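Local coordinates for penicillin-binding protein 2B (Streptococcus pneumoniae, PDB 2WAD), which cross-links the peptides of adjacent glycan strands in cell wall peptidoglycan as a penicillin-binding transpeptidase of the elongasome, at residues Tyr272-Glu284 with Val296-Ile308. Sequence-based numbering, arbitrary orientation.
Sequences YEEVLQGKRPVKE and VENIEEGSKGKNI. Unlike the reference sequence in segment 272-284: V275 (reference Thr), P281 (reference Ser). Unlike the reference sequence in segment 296-308: E297 (reference Asp), N298 (reference Thr), K306 (reference Asn).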
loop_
_atom_site.group_PDB
_atom_site.type_symbol
_atom_site.label_atom_id
_atom_site.label_comp_id
_atom_site.label_asym_id
_atom_site.label_seq_id
_atom_site.Cartn_x
_atom_site.Cartn_y
_atom_site.Cartn_z
ATOM N N TYR A 272 9.368 0.739 3.130
ATOM C CA TYR A 272 10.796 0.508 2.934
ATOM C C TYR A 272 11.657 1.623 3.515
ATOM O O TYR A 272 12.803 1.820 3.107
ATOM C CB TYR A 272 11.113 0.268 1.455
ATOM C CG TYR A 272 10.557 -1.057 0.985
ATOM C CD1 TYR A 272 9.277 -1.146 0.464
ATOM C CD2 TYR A 272 11.281 -2.227 1.141
ATOM C CE1 TYR A 272 8.736 -2.365 0.065
ATOM C CE2 TYR A 272 10.760 -3.440 0.746
ATOM C CZ TYR A 272 9.497 -3.512 0.210
ATOM O OH TYR A 272 8.989 -4.735 -0.169
ATOM N N GLU A 273 11.093 2.317 4.499
ATOM C CA GLU A 273 11.765 3.384 5.228
ATOM C C GLU A 273 13.152 2.993 5.747
ATOM O O GLU A 273 14.097 3.758 5.633
ATOM C CB GLU A 273 10.869 3.872 6.380
ATOM C CG GLU A 273 11.577 4.669 7.475
ATOM C CD GLU A 273 12.251 5.933 6.974
ATOM O OE1 GLU A 273 11.684 6.656 6.115
ATOM O OE2 GLU A 273 13.357 6.213 7.481
ATOM N N GLU A 274 13.282 1.814 6.337
ATOM C CA GLU A 274 14.578 1.383 6.848
ATOM C C GLU A 274 15.593 1.297 5.704
ATOM O O GLU A 274 16.775 1.537 5.893
ATOM C CB GLU A 274 14.424 0.016 7.529
ATOM C CG GLU A 274 15.485 -0.302 8.574
ATOM C CD GLU A 274 15.726 -1.794 8.774
ATOM O OE1 GLU A 274 14.770 -2.604 8.762
ATOM O OE2 GLU A 274 16.908 -2.153 8.958
ATOM N N VAL A 275 15.141 0.908 4.515
ATOM C CA VAL A 275 16.039 0.786 3.374
ATOM C C VAL A 275 16.356 2.162 2.787
ATOM O O VAL A 275 17.493 2.424 2.420
ATOM C CB VAL A 275 15.443 -0.112 2.264
ATOM C CG1 VAL A 275 16.370 -0.110 1.047
ATOM C CG2 VAL A 275 15.220 -1.538 2.759
ATOM N N LEU A 276 15.362 3.042 2.700
ATOM C CA LEU A 276 15.535 4.303 1.988
ATOM C C LEU A 276 16.295 5.358 2.810
ATOM O O LEU A 276 17.003 6.205 2.246
ATOM C CB LEU A 276 14.188 4.845 1.505
ATOM C CG LEU A 276 13.384 4.011 0.495
ATOM C CD1 LEU A 276 11.912 4.395 0.552
ATOM C CD2 LEU A 276 13.912 4.142 -0.922
ATOM N N GLN A 277 16.180 5.295 4.135
ATOM C CA GLN A 277 16.772 6.318 5.013
ATOM C C GLN A 277 18.289 6.428 4.891
ATOM O O GLN A 277 19.003 5.446 5.053
ATOM C CB GLN A 277 16.398 6.087 6.481
ATOM C CG GLN A 277 16.867 7.188 7.448
ATOM C CD GLN A 277 16.147 8.498 7.202
ATOM O OE1 GLN A 277 14.917 8.528 7.114
ATOM N NE2 GLN A 277 16.903 9.576 7.052
ATOM N N GLY A 278 18.791 7.627 4.613
ATOM C CA GLY A 278 20.225 7.808 4.460
ATOM C C GLY A 278 20.972 7.350 5.698
ATOM O O GLY A 278 20.480 7.478 6.818
ATOM N N LYS A 279 22.161 6.795 5.496
ATOM C CA LYS A 279 23.041 6.483 6.616
ATOM C C LYS A 279 23.687 7.784 7.091
ATOM O O LYS A 279 24.248 8.539 6.300
ATOM C CB LYS A 279 24.109 5.470 6.200
ATOM C CG LYS A 279 25.059 5.064 7.316
ATOM C CD LYS A 279 26.375 4.529 6.755
ATOM C CE LYS A 279 27.451 4.426 7.834
ATOM N NZ LYS A 279 28.015 5.761 8.210
ATOM N N ARG A 280 23.603 8.051 8.387
ATOM C CA ARG A 280 23.975 9.368 8.907
ATOM C C ARG A 280 25.466 9.582 9.149
ATOM O O ARG A 280 26.148 8.662 9.602
ATOM C CB ARG A 280 23.232 9.600 10.217
ATOM C CG ARG A 280 21.774 9.213 10.153
ATOM C CD ARG A 280 21.069 9.750 11.372
ATOM N NE ARG A 280 19.646 9.435 11.358
ATOM C CZ ARG A 280 18.744 10.031 12.132
ATOM N NH1 ARG A 280 19.117 10.978 12.991
ATOM N NH2 ARG A 280 17.470 9.664 12.043
ATOM N N PRO A 281 25.984 10.793 8.852
ATOM C CA PRO A 281 27.299 11.090 9.426
ATOM C C PRO A 281 27.221 11.266 10.948
ATOM O O PRO A 281 26.251 11.827 11.470
ATOM C CB PRO A 281 27.721 12.400 8.739
ATOM C CG PRO A 281 26.912 12.483 7.501
ATOM C CD PRO A 281 25.602 11.765 7.808
ATOM N N VAL A 282 28.237 10.768 11.649
ATOM C CA VAL A 282 28.334 10.874 13.104
ATOM C C VAL A 282 29.711 11.425 13.474
ATOM O O VAL A 282 30.735 11.015 12.923
ATOM C CB VAL A 282 28.148 9.506 13.803
ATOM C CG1 VAL A 282 28.642 9.563 15.240
ATOM C CG2 VAL A 282 26.690 9.034 13.765
ATOM N N LYS A 283 29.734 12.370 14.407
ATOM C CA LYS A 283 30.974 13.019 14.818
ATOM C C LYS A 283 31.039 13.049 16.334
ATOM O O LYS A 283 30.021 12.937 17.016
ATOM C CB LYS A 283 31.025 14.452 14.286
ATOM C CG LYS A 283 31.103 14.541 12.774
ATOM C CD LYS A 283 31.485 15.934 12.284
ATOM C CE LYS A 283 32.191 15.849 10.934
ATOM N NZ LYS A 283 31.610 14.776 10.068
ATOM N N GLU A 284 32.244 13.196 16.869
ATOM C CA GLU A 284 32.367 13.560 18.271
ATOM C C GLU A 284 33.125 14.877 18.398
ATOM O O GLU A 284 34.176 15.065 17.782
ATOM C CB GLU A 284 32.942 12.420 19.117
ATOM C CG GLU A 284 31.913 11.315 19.335
ATOM C CD GLU A 284 32.335 10.217 20.297
ATOM O OE1 GLU A 284 33.365 10.372 20.991
ATOM O OE2 GLU A 284 31.610 9.193 20.354
ATOM N N VAL A 296 36.945 18.380 16.299
ATOM C CA VAL A 296 35.837 17.740 15.596
ATOM C C VAL A 296 36.311 16.385 15.069
ATOM O O VAL A 296 36.917 16.302 13.999
ATOM C CB VAL A 296 35.349 18.599 14.401
ATOM C CG1 VAL A 296 34.268 17.879 13.627
ATOM C CG2 VAL A 296 34.856 19.962 14.862
ATOM N N GLU A 297 36.049 15.327 15.830
ATOM C CA GLU A 297 36.467 13.975 15.459
ATOM C C GLU A 297 35.298 13.160 14.877
ATOM O O GLU A 297 34.307 12.883 15.555
ATOM C CB GLU A 297 37.098 13.270 16.669
ATOM C CG GLU A 297 37.513 11.813 16.449
ATOM C CD GLU A 297 37.262 10.906 17.658
ATOM O OE1 GLU A 297 37.958 9.875 17.774
ATOM O OE2 GLU A 297 36.369 11.194 18.489
ATOM N N ASN A 298 35.406 12.787 13.606
ATOM C CA ASN A 298 34.362 11.992 12.962
ATOM C C ASN A 298 34.437 10.513 13.342
ATOM O O ASN A 298 35.506 9.989 13.664
ATOM C CB ASN A 298 34.416 12.159 11.442
ATOM C CG ASN A 298 35.775 11.808 10.872
ATOM O OD1 ASN A 298 36.338 10.754 11.179
ATOM N ND2 ASN A 298 36.315 12.696 10.043
ATOM N N ILE A 299 33.288 9.848 13.323
ATOM C CA ILE A 299 33.201 8.441 13.690
ATOM C C ILE A 299 32.613 7.636 12.527
ATOM O O ILE A 299 33.114 6.567 12.178
ATOM C CB ILE A 299 32.398 8.256 14.997
ATOM C CG1 ILE A 299 33.203 8.788 16.189
ATOM C CG2 ILE A 299 31.981 6.798 15.198
ATOM C CD1 ILE A 299 32.650 8.372 17.538
ATOM N N GLU A 300 31.562 8.156 11.905
ATOM C CA GLU A 300 31.051 7.533 10.690
ATOM C C GLU A 300 30.681 8.578 9.655
ATOM O O GLU A 300 30.031 9.578 9.961
ATOM C CB GLU A 300 29.842 6.648 10.975
ATOM C CG GLU A 300 30.152 5.413 11.790
ATOM C CD GLU A 300 28.973 5.012 12.653
ATOM O OE1 GLU A 300 27.822 5.321 12.273
ATOM O OE2 GLU A 300 29.199 4.395 13.715
ATOM N N GLU A 301 31.122 8.343 8.426
ATOM C CA GLU A 301 30.725 9.208 7.330
ATOM C C GLU A 301 29.416 8.711 6.730
ATOM O O GLU A 301 29.114 7.516 6.750
ATOM C CB GLU A 301 31.835 9.319 6.291
ATOM C CG GLU A 301 33.094 9.942 6.879
ATOM C CD GLU A 301 34.219 9.983 5.875
ATOM O OE1 GLU A 301 33.965 9.591 4.716
ATOM O OE2 GLU A 301 35.337 10.406 6.243
ATOM N N GLY A 302 28.625 9.655 6.235
ATOM C CA GLY A 302 27.277 9.343 5.817
ATOM C C GLY A 302 27.237 8.975 4.353
ATOM O O GLY A 302 28.188 9.237 3.612
ATOM N N SER A 303 26.110 8.385 3.962
ATOM C CA SER A 303 25.834 8.028 2.578
ATOM C C SER A 303 24.338 8.093 2.279
ATOM O O SER A 303 23.497 7.876 3.160
ATOM C CB SER A 303 26.346 6.617 2.275
ATOM O OG SER A 303 25.863 5.685 3.228
ATOM N N LYS A 304 24.042 8.410 1.022
ATOM C CA LYS A 304 22.718 8.287 0.444
ATOM C C LYS A 304 22.085 6.938 0.799
ATOM O O LYS A 304 22.743 5.895 0.762
ATOM C CB LYS A 304 22.819 8.459 -1.079
ATOM C CG LYS A 304 21.495 8.383 -1.826
ATOM C CD LYS A 304 21.659 8.906 -3.246
ATOM C CE LYS A 304 20.352 8.806 -4.022
ATOM N NZ LYS A 304 20.244 9.876 -5.039
ATOM N N GLY A 305 20.813 6.967 1.177
ATOM C CA GLY A 305 20.072 5.723 1.349
ATOM C C GLY A 305 20.148 4.821 0.127
ATOM O O GLY A 305 20.606 5.250 -0.944
ATOM N N LYS A 306 19.730 3.566 0.298
ATOM C CA LYS A 306 19.756 2.622 -0.811
ATOM C C LYS A 306 18.476 2.793 -1.611
ATOM O O LYS A 306 17.565 3.505 -1.177
ATOM C CB LYS A 306 19.933 1.168 -0.356
ATOM C CG LYS A 306 21.229 0.866 0.430
ATOM C CD LYS A 306 22.432 1.620 -0.127
ATOM C CE LYS A 306 23.655 1.526 0.769
ATOM N NZ LYS A 306 24.763 2.425 0.304
ATOM N N ASN A 307 18.429 2.156 -2.778
ATOM C CA ASN A 307 17.327 2.322 -3.717
ATOM C C ASN A 307 16.550 1.017 -3.796
ATOM O O ASN A 307 17.126 -0.053 -3.569
ATOM C CB ASN A 307 17.854 2.697 -5.113
ATOM C CG ASN A 307 18.848 3.847 -5.076
ATOM O OD1 ASN A 307 20.043 3.644 -5.285
ATOM N ND2 ASN A 307 18.362 5.057 -4.808
ATOM N N ILE A 308 15.255 1.111 -4.094
ATOM C CA ILE A 308 14.464 -0.065 -4.413
ATOM C C ILE A 308 14.038 0.031 -5.874
ATOM O O ILE A 308 13.726 1.125 -6.359
ATOM C CB ILE A 308 13.208 -0.195 -3.514
ATOM C CG1 ILE A 308 12.377 1.088 -3.564
ATOM C CG2 ILE A 308 13.618 -0.502 -2.075
ATOM C CD1 ILE A 308 10.994 0.998 -2.921
#
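A classic beta bulge interrupts the antiparallel hairpin of strands 282-287 and 293-298, where I299 and E300 both face V282. Two donors on the same face of its carbonyl plane grip V282 O: I299 N at 2.8 Å and E300 N at 3.1 Å. V282 N returns a nearly straight bond to E300 O, in the carbonyl plane (2.7 Å). Beyond the bulge E284 and E297 form a hydrogen-bonded pair, their side chains running side by side on one face, the carboxylates turned steeply to each other (76°); OE1 of E284 and OE2 of E297 are 4.0 Å apart, and the E284 side chain also lies against K53. CG1 of V282, anti to its backbone N (chi1 164°), meets CB of I299. On the other face, the aliphatic part of K283 crosses V296, CD to CG1 3.7 Å. Towards helix 273-276 and strand 307-310 regular pairing gives way to isolated bonds. K279 and S303 make one bridge, and the K279 chain, bent at chi4 (-75°), brings NZ to a hydrogen bond with E301 O from above the carbonyl plane. At G305 the backbones close in, CA lying 3.2 Å from L276 O in a CA-H...O contact, and K306 N bonds V275 O. I308 then meets Y272, V275 and L276. Strand 51-55 flanks strand 282-287 on the side away from 293-298, while strands 63-64 and 547-553 border strand 307-310.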